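Local coordinates for protein aspartate-semialdehyde dehydrogenase 2 (Vibrio cholerae, PDB 2R00) that catalyses the NADPH-dependent reductive dephosphorylation of L-aspartyl-4-phosphate to L-aspartate-semialdehyde, a step in lysine and methionine biosynthesis, at residues N130-Q135 / H244-H249; N153-Q158 / N232-R237. One frame throughout, in Å; residues are numbered along the deposited sequence.

Overall arrangement
The two interactions lie side by side, with centres about 8 Å apart. Both reach the mixed sheet of the dimerisation domain and touch the second subunit. Interaction 1 sets the start of helix 131-147 on strand 244-252. Interaction 2 pairs strand 149-159 with strand 230-238, outermost in that sheet within the chain. Strand 149-159 also neighbours 244-252, antiparallel, and His249 N lies 2.8 Å from Asn153 O in a probable hydrogen bond. In sequence the segments run 130-135, 153-158, 232-237, 244-249, so interaction 1 encloses interaction 2. Cys131, the acyl-thioester residue, and His244, the predicted proton acceptor, come from interaction 1. Gln158, predicted to bind substrate, has its side chain about 4 Å from that of His244. Arg237, also predicted, lies beside Gln158.

Interaction 1. Residues N130-Q135 / H244-H249; sequences NCSTIQ and HAEAVH
Gln135 reaches from the first turn of helix 131-147 to the ring of His244 on strand 244-252. His244 ND1 donates to Gln135 OE1 at 2.6 Å. The bond is bent, 137° at the hydrogen, and the amide and ring planes are nearly perpendicular. The His244 ring is directed at the helix because its CG is anti to the backbone N (chi1 180°). Ser132 OG lies 2.7 Å from His244 NE2. Glu246, two residues on, points the same way. Its extended chain brings Glu246 OE2 to 2.5 Å from Ser132 O. Glu246 OE1 lies 3.8 Å from Gln135 CB. Gln135, His244 and Glu246 are all buried, and with Ser132, which also packs on Thr156 and Met216, they form the tight part. Here the dimerisation-domain sheet meets the helix that starts at Cys131, the acyl-thioester nucleophile. His244 is the predicted proton acceptor. Asn130 is the N-cap: its OD1 accepts from Ser132 N at 3.1 Å, in the carbonyl plane and on a lone pair. Glu219 binds Asn130 N and Thr133 OG1. The contact is looser toward Cys131, whose SG stays 5.7 Å from His244 ND1. On this side the partly exposed Asn130 keeps its OD1 6.0 Å from His244 NE2.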
ATOM      1  N   ASN A 130       9.362   1.024  17.337  1.00 25.61           N
ATOM      2  CA  ASN A 130       9.686   0.897  15.935  1.00 28.17           C
ATOM      3  C   ASN A 130       9.270   2.173  15.203  1.00 28.79           C
ATOM      4  O   ASN A 130       8.202   2.719  15.492  1.00 28.36           O
ATOM      5  CB  ASN A 130       8.927  -0.317  15.391  1.00 28.23           C
ATOM      6  CG  ASN A 130       9.470  -0.804  14.073  1.00 31.97           C
ATOM      7  OD1 ASN A 130       9.328  -0.140  13.055  1.00 35.42           O
ATOM      8  ND2 ASN A 130      10.100  -1.976  14.086  1.00 35.11           N
ATOM      9  N   CYS A 131      10.094   2.653  14.266  1.00 31.12           N
ATOM     10  CA  CYS A 131       9.763   3.881  13.501  1.00 30.97           C
ATOM     11  C   CYS A 131       8.402   3.787  12.813  1.00 30.49           C
ATOM     12  O   CYS A 131       7.674   4.771  12.767  1.00 29.86           O
ATOM     13  CB  CYS A 131      10.857   4.274  12.492  1.00 31.74           C
ATOM     14  SG  CYS A 131      10.723   6.016  11.819  1.00 36.01           S
ATOM     15  N   SER A 132       8.058   2.598  12.310  1.00 30.07           N
ATOM     16  CA  SER A 132       6.724   2.337  11.768  1.00 30.07           C
ATOM     17  C   SER A 132       5.609   2.683  12.758  1.00 29.05           C
ATOM     18  O   SER A 132       4.615   3.312  12.389  1.00 29.13           O
ATOM     19  CB  SER A 132       6.584   0.868  11.386  1.00 30.73           C
ATOM     20  OG  SER A 132       7.050   0.632  10.075  1.00 33.44           O
ATOM     21  N   THR A 133       5.774   2.245  14.005  1.00 27.79           N
ATOM     22  CA  THR A 133       4.789   2.478  15.064  1.00 27.04           C
ATOM     23  C   THR A 133       4.794   3.944  15.503  1.00 26.21           C
ATOM     24  O   THR A 133       3.737   4.527  15.727  1.00 25.93           O
ATOM     25  CB  THR A 133       5.064   1.590  16.295  1.00 27.00           C
ATOM     26  OG1 THR A 133       5.225   0.232  15.876  1.00 28.04           O
ATOM     27  CG2 THR A 133       3.915   1.688  17.296  1.00 26.91           C
ATOM     28  N   ILE A 134       5.983   4.526  15.637  1.00 25.59           N
ATOM     29  CA  ILE A 134       6.115   5.962  15.919  1.00 25.86           C
ATOM     30  C   ILE A 134       5.338   6.798  14.885  1.00 26.36           C
ATOM     31  O   ILE A 134       4.451   7.573  15.249  1.00 27.06           O
ATOM     32  CB  ILE A 134       7.595   6.404  15.962  1.00 25.77           C
ATOM     33  CG1 ILE A 134       8.344   5.679  17.089  1.00 24.57           C
ATOM     34  CG2 ILE A 134       7.699   7.944  16.132  1.00 25.53           C
ATOM     35  CD1 ILE A 134       9.868   5.854  17.041  1.00 25.14           C
ATOM     36  N   GLN A 135       5.659   6.607  13.610  1.00 26.85           N
ATOM     37  CA  GLN A 135       5.016   7.317  12.492  1.00 27.91           C
ATOM     38  C   GLN A 135       3.494   7.270  12.598  1.00 26.79           C
ATOM     39  O   GLN A 135       2.823   8.305  12.551  1.00 26.93           O
ATOM     40  CB  GLN A 135       5.379   6.635  11.172  1.00 27.99           C
ATOM     41  CG  GLN A 135       6.584   7.145  10.407  1.00 31.17           C
ATOM     42  CD  GLN A 135       6.905   6.253   9.206  1.00 31.36           C
ATOM     43  OE1 GLN A 135       7.957   5.608   9.180  1.00 37.29           O
ATOM     44  NE2 GLN A 135       5.989   6.188   8.219  1.00 33.16           N
ATOM     45  N   HIS A 244      10.444   5.203   4.147  1.00 30.40           N
ATOM     46  CA  HIS A 244       9.433   4.311   4.679  1.00 30.74           C
ATOM     47  C   HIS A 244       8.052   4.922   4.511  1.00 29.65           C
ATOM     48  O   HIS A 244       7.877   6.131   4.667  1.00 29.24           O
ATOM     49  CB  HIS A 244       9.718   4.031   6.163  1.00 31.75           C
ATOM     50  CG  HIS A 244       8.720   3.126   6.811  1.00 34.98           C
ATOM     51  ND1 HIS A 244       7.712   3.597   7.627  1.00 38.24           N
ATOM     52  CD2 HIS A 244       8.563   1.782   6.754  1.00 38.18           C
ATOM     53  CE1 HIS A 244       6.979   2.581   8.047  1.00 38.96           C
ATOM     54  NE2 HIS A 244       7.472   1.469   7.529  1.00 39.66           N
ATOM     55  N   ALA A 245       7.073   4.082   4.201  1.00 28.45           N
ATOM     56  CA  ALA A 245       5.702   4.557   4.025  1.00 27.95           C
ATOM     57  C   ALA A 245       4.708   3.600   4.666  1.00 27.53           C
ATOM     58  O   ALA A 245       5.007   2.415   4.833  1.00 27.62           O
ATOM     59  CB  ALA A 245       5.389   4.740   2.548  1.00 27.23           C
ATOM     60  N   GLU A 246       3.539   4.134   5.027  1.00 27.28           N
ATOM     61  CA  GLU A 246       2.425   3.361   5.570  1.00 27.37           C
ATOM     62  C   GLU A 246       1.126   3.871   4.994  1.00 26.81           C
ATOM     63  O   GLU A 246       0.932   5.067   4.897  1.00 26.85           O
ATOM     64  CB  GLU A 246       2.326   3.522   7.076  1.00 27.97           C
ATOM     65  CG  GLU A 246       3.592   3.240   7.805  1.00 29.71           C
ATOM     66  CD  GLU A 246       3.462   3.491   9.262  1.00 31.45           C
ATOM     67  OE1 GLU A 246       2.724   4.416   9.660  1.00 34.26           O
ATOM     68  OE2 GLU A 246       4.100   2.757  10.013  1.00 33.28           O
ATOM     69  N   ALA A 247       0.244   2.949   4.627  1.00 26.34           N
ATOM     70  CA  ALA A 247      -1.128   3.264   4.252  1.00 25.63           C
ATOM     71  C   ALA A 247      -1.990   2.870   5.440  1.00 25.26           C
ATOM     72  O   ALA A 247      -1.885   1.736   5.937  1.00 25.31           O
ATOM     73  CB  ALA A 247      -1.536   2.467   3.012  1.00 25.14           C
ATOM     74  N   VAL A 248      -2.811   3.801   5.924  1.00 25.05           N
ATOM     75  CA  VAL A 248      -3.568   3.580   7.163  1.00 25.04           C
ATOM     76  C   VAL A 248      -5.061   3.740   6.936  1.00 25.24           C
ATOM     77  O   VAL A 248      -5.520   4.768   6.418  1.00 24.68           O
ATOM     78  CB  VAL A 248      -3.146   4.562   8.315  1.00 25.28           C
ATOM     79  CG1 VAL A 248      -3.797   4.149   9.644  1.00 25.25           C
ATOM     80  CG2 VAL A 248      -1.634   4.622   8.463  1.00 25.44           C
ATOM     81  N   HIS A 249      -5.814   2.711   7.316  1.00 25.44           N
ATOM     82  CA  HIS A 249      -7.258   2.834   7.422  1.00 26.48           C
ATOM     83  C   HIS A 249      -7.670   2.691   8.883  1.00 26.87           C
ATOM     84  O   HIS A 249      -7.248   1.742   9.556  1.00 27.09           O
ATOM     85  CB  HIS A 249      -7.986   1.781   6.579  1.00 26.30           C
ATOM     86  CG  HIS A 249      -9.471   1.794   6.777  1.00 26.58           C
ATOM     87  ND1 HIS A 249     -10.306   2.658   6.103  1.00 28.23           N
ATOM     88  CD2 HIS A 249     -10.265   1.076   7.606  1.00 27.52           C
ATOM     89  CE1 HIS A 249     -11.553   2.454   6.493  1.00 26.56           C
ATOM     90  NE2 HIS A 249     -11.553   1.502   7.407  1.00 26.07           N
TER

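Interaction 2. Residues N153-Q158 / N232-R237; sequences NVTTYQ and NPTCVR
Gln158 lies at the edge of the Arg237 guanidinium, with its CG 3.2 Å from Arg237 NE and its CD also in the guanidinium plane. The amide and guanidinium planes are 77° apart. One weak hydrogen bond joins them, Arg237 NH2 to Gln158 OE1 at 3.4 Å. The Tyr157 ring meets the Trp310 ring nearly parallel, and its OH bonds Tyr157 OH of the second subunit. Segments 153-158 and 232-237 are parallel neighbouring strands of the dimerisation domain. They form a beta-alpha-beta crossover by their order, with helix 211-223 in the connection and residues 170-198 not modelled. Five backbone hydrogen bonds join them. Asn232 O and Thr234 N, either side of Pro233 in sequence, bond to Val154, so the proline, which lacks an N-H, interrupts none of these bonds. Its CA also makes a CA-H...O contact to Val154 O.

One face carries Asn153, Thr155, Tyr157, Asn232, Thr234 and Val236 and turns to the second subunit. Asn232 ND2 donates to Asn153 OD1 at 3.1 Å, nearly straight at 165° but from above the carbonyl plane. The other ends of these amides bind the second subunit: Asn153 ND2 to its Asp300, and Asn232 OD1 to N of its Ile301. Thr234 OG1 bonds Arg298 of that subunit.

The other face carries Val154, Thr156, Gln158, Pro233, Cys235 and Arg237. Helices 211-223 and 131-147 cover part of it, with Met216 on Pro233 and Thr156, and Met136 on Val154. Gln158 and Arg237 are predicted to bind substrate, and Glu212 takes a hydrogen bond from Gln158 NE2. Thr156 OG1 sits between its backbone N and carbonyl carbon (chi1 69°), which turns it toward Cys235, 3.6 Å from SG. A water bonded to Thr156 OG1 accepts from Gln158 NE2 and donates to Val236 O at 3.0 Å.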
ATOM      1  N   ASN A 153      -6.375  -0.864  10.235  1.00 23.32           N
ATOM      2  CA  ASN A 153      -5.734  -1.694   9.230  1.00 23.41           C
ATOM      3  C   ASN A 153      -4.621  -0.878   8.566  1.00 23.23           C
ATOM      4  O   ASN A 153      -4.856   0.221   8.048  1.00 22.21           O
ATOM      5  CB  ASN A 153      -6.756  -2.197   8.201  1.00 23.44           C
ATOM      6  CG  ASN A 153      -7.646  -3.319   8.758  1.00 24.81           C
ATOM      7  OD1 ASN A 153      -8.244  -3.176   9.823  1.00 26.46           O
ATOM      8  ND2 ASN A 153      -7.729  -4.435   8.036  1.00 24.39           N
ATOM      9  N   VAL A 154      -3.407  -1.414   8.604  1.00 23.08           N
ATOM     10  CA  VAL A 154      -2.240  -0.660   8.165  1.00 23.00           C
ATOM     11  C   VAL A 154      -1.298  -1.530   7.331  1.00 23.58           C
ATOM     12  O   VAL A 154      -1.022  -2.684   7.693  1.00 23.30           O
ATOM     13  CB  VAL A 154      -1.496   0.001   9.362  1.00 22.59           C
ATOM     14  CG1 VAL A 154      -1.035  -1.051  10.420  1.00 22.37           C
ATOM     15  CG2 VAL A 154      -0.322   0.873   8.883  1.00 22.58           C
ATOM     16  N   THR A 155      -0.810  -0.961   6.228  1.00 23.73           N
ATOM     17  CA  THR A 155       0.221  -1.578   5.401  1.00 24.76           C
ATOM     18  C   THR A 155       1.492  -0.724   5.460  1.00 25.11           C
ATOM     19  O   THR A 155       1.431   0.490   5.223  1.00 25.68           O
ATOM     20  CB  THR A 155      -0.248  -1.734   3.926  1.00 25.04           C
ATOM     21  OG1 THR A 155      -1.443  -2.520   3.885  1.00 25.08           O
ATOM     22  CG2 THR A 155       0.826  -2.430   3.088  1.00 25.58           C
ATOM     23  N   THR A 156       2.623  -1.345   5.806  1.00 25.04           N
ATOM     24  CA  THR A 156       3.909  -0.652   5.838  1.00 25.03           C
ATOM     25  C   THR A 156       4.769  -1.131   4.683  1.00 25.76           C
ATOM     26  O   THR A 156       4.667  -2.280   4.258  1.00 25.46           O
ATOM     27  CB  THR A 156       4.703  -0.867   7.170  1.00 24.88           C
ATOM     28  OG1 THR A 156       5.152  -2.229   7.268  1.00 25.17           O
ATOM     29  CG2 THR A 156       3.858  -0.509   8.387  1.00 24.15           C
ATOM     30  N   TYR A 157       5.640  -0.249   4.207  1.00 26.62           N
ATOM     31  CA  TYR A 157       6.450  -0.524   3.035  1.00 28.11           C
ATOM     32  C   TYR A 157       7.901  -0.183   3.337  1.00 29.43           C
ATOM     33  O   TYR A 157       8.210   0.929   3.767  1.00 28.67           O
ATOM     34  CB  TYR A 157       5.981   0.326   1.849  1.00 27.75           C
ATOM     35  CG  TYR A 157       4.520   0.205   1.495  1.00 27.06           C
ATOM     36  CD1 TYR A 157       3.590   1.122   1.976  1.00 28.51           C
ATOM     37  CD2 TYR A 157       4.073  -0.803   0.650  1.00 27.35           C
ATOM     38  CE1 TYR A 157       2.240   1.037   1.637  1.00 27.73           C
ATOM     39  CE2 TYR A 157       2.727  -0.902   0.296  1.00 27.93           C
ATOM     40  CZ  TYR A 157       1.815   0.021   0.797  1.00 28.25           C
ATOM     41  OH  TYR A 157       0.481  -0.077   0.467  1.00 27.76           O
ATOM     42  N   GLN A 158       8.778  -1.152   3.108  1.00 31.33           N
ATOM     43  CA  GLN A 158      10.212  -0.962   3.245  1.00 34.17           C
ATOM     44  C   GLN A 158      10.935  -1.847   2.238  1.00 34.85           C
ATOM     45  O   GLN A 158      10.372  -2.823   1.748  1.00 34.87           O
ATOM     46  CB  GLN A 158      10.671  -1.286   4.673  1.00 33.80           C
ATOM     47  CG  GLN A 158      10.362  -2.700   5.120  1.00 35.19           C
ATOM     48  CD  GLN A 158      10.539  -2.897   6.620  1.00 36.69           C
ATOM     49  OE1 GLN A 158      11.486  -2.378   7.220  1.00 41.66           O
ATOM     50  NE2 GLN A 158       9.620  -3.643   7.234  1.00 38.57           N
ATOM     51  N   ASN A 232      -4.561  -4.500  12.510  1.00 25.23           N
ATOM     52  CA  ASN A 232      -4.359  -5.519  11.483  1.00 24.61           C
ATOM     53  C   ASN A 232      -3.296  -5.058  10.484  1.00 24.50           C
ATOM     54  O   ASN A 232      -3.621  -4.407   9.488  1.00 24.10           O
ATOM     55  CB  ASN A 232      -5.703  -5.797  10.804  1.00 24.39           C
ATOM     56  CG  ASN A 232      -6.776  -6.205  11.807  1.00 23.67           C
ATOM     57  OD1 ASN A 232      -6.642  -7.225  12.467  1.00 23.92           O
ATOM     58  ND2 ASN A 232      -7.815  -5.387  11.954  1.00 22.12           N
ATOM     59  N   PRO A 233      -2.010  -5.334  10.780  1.00 24.86           N
ATOM     60  CA  PRO A 233      -0.930  -4.881   9.915  1.00 25.06           C
ATOM     61  C   PRO A 233      -0.566  -5.853   8.796  1.00 25.71           C
ATOM     62  O   PRO A 233      -0.691  -7.082   8.953  1.00 25.83           O
ATOM     63  CB  PRO A 233       0.269  -4.750  10.879  1.00 25.15           C
ATOM     64  CG  PRO A 233      -0.254  -5.127  12.252  1.00 25.01           C
ATOM     65  CD  PRO A 233      -1.458  -5.994  11.970  1.00 24.68           C
ATOM     66  N   THR A 234      -0.114  -5.280   7.683  1.00 25.81           N
ATOM     67  CA  THR A 234       0.509  -6.018   6.598  1.00 26.23           C
ATOM     68  C   THR A 234       1.860  -5.364   6.343  1.00 26.95           C
ATOM     69  O   THR A 234       1.937  -4.204   5.943  1.00 26.69           O
ATOM     70  CB  THR A 234      -0.355  -6.004   5.322  1.00 25.96           C
ATOM     71  OG1 THR A 234      -1.657  -6.508   5.630  1.00 25.92           O
ATOM     72  CG2 THR A 234       0.271  -6.895   4.237  1.00 26.42           C
ATOM     73  N   CYS A 235       2.930  -6.099   6.626  1.00 28.18           N
ATOM     74  CA  CYS A 235       4.268  -5.558   6.505  1.00 29.51           C
ATOM     75  C   CYS A 235       4.870  -6.091   5.219  1.00 30.40           C
ATOM     76  O   CYS A 235       5.189  -7.276   5.110  1.00 30.81           O
ATOM     77  CB  CYS A 235       5.101  -5.901   7.748  1.00 29.54           C
ATOM     78  SG  CYS A 235       4.373  -5.161   9.256  1.00 31.36           S
ATOM     79  N   VAL A 236       4.986  -5.195   4.243  1.00 31.23           N
ATOM     80  CA  VAL A 236       5.309  -5.545   2.866  1.00 32.29           C
ATOM     81  C   VAL A 236       6.725  -5.115   2.510  1.00 32.87           C
ATOM     82  O   VAL A 236       7.168  -4.013   2.858  1.00 32.97           O
ATOM     83  CB  VAL A 236       4.282  -4.891   1.892  1.00 32.33           C
ATOM     84  CG1 VAL A 236       4.740  -4.985   0.460  1.00 33.05           C
ATOM     85  CG2 VAL A 236       2.934  -5.559   2.037  1.00 33.09           C
ATOM     86  N   ARG A 237       7.449  -5.997   1.830  1.00 33.47           N
ATOM     87  CA  ARG A 237       8.762  -5.628   1.338  1.00 34.13           C
ATOM     88  C   ARG A 237       8.642  -5.235  -0.125  1.00 33.96           C
ATOM     89  O   ARG A 237       7.978  -5.923  -0.919  1.00 33.57           O
ATOM     90  CB  ARG A 237       9.756  -6.765   1.527  1.00 34.71           C
ATOM     91  CG  ARG A 237      10.950  -6.356   2.363  1.00 37.63           C
ATOM     92  CD  ARG A 237      10.742  -6.606   3.848  1.00 41.08           C
ATOM     93  NE  ARG A 237      11.494  -5.664   4.689  1.00 44.13           N
ATOM     94  CZ  ARG A 237      12.802  -5.733   4.961  1.00 46.31           C
ATOM     95  NH1 ARG A 237      13.556  -6.700   4.446  1.00 47.18           N
ATOM     96  NH2 ARG A 237      13.371  -4.816   5.742  1.00 46.12           N
TER
HETATM   97  O   HOH W   1      -2.333  -4.828   2.818  1.00 34.92           O
HETATM   98  O   HOH W   2       7.164  -3.438   5.817  1.00 34.30           O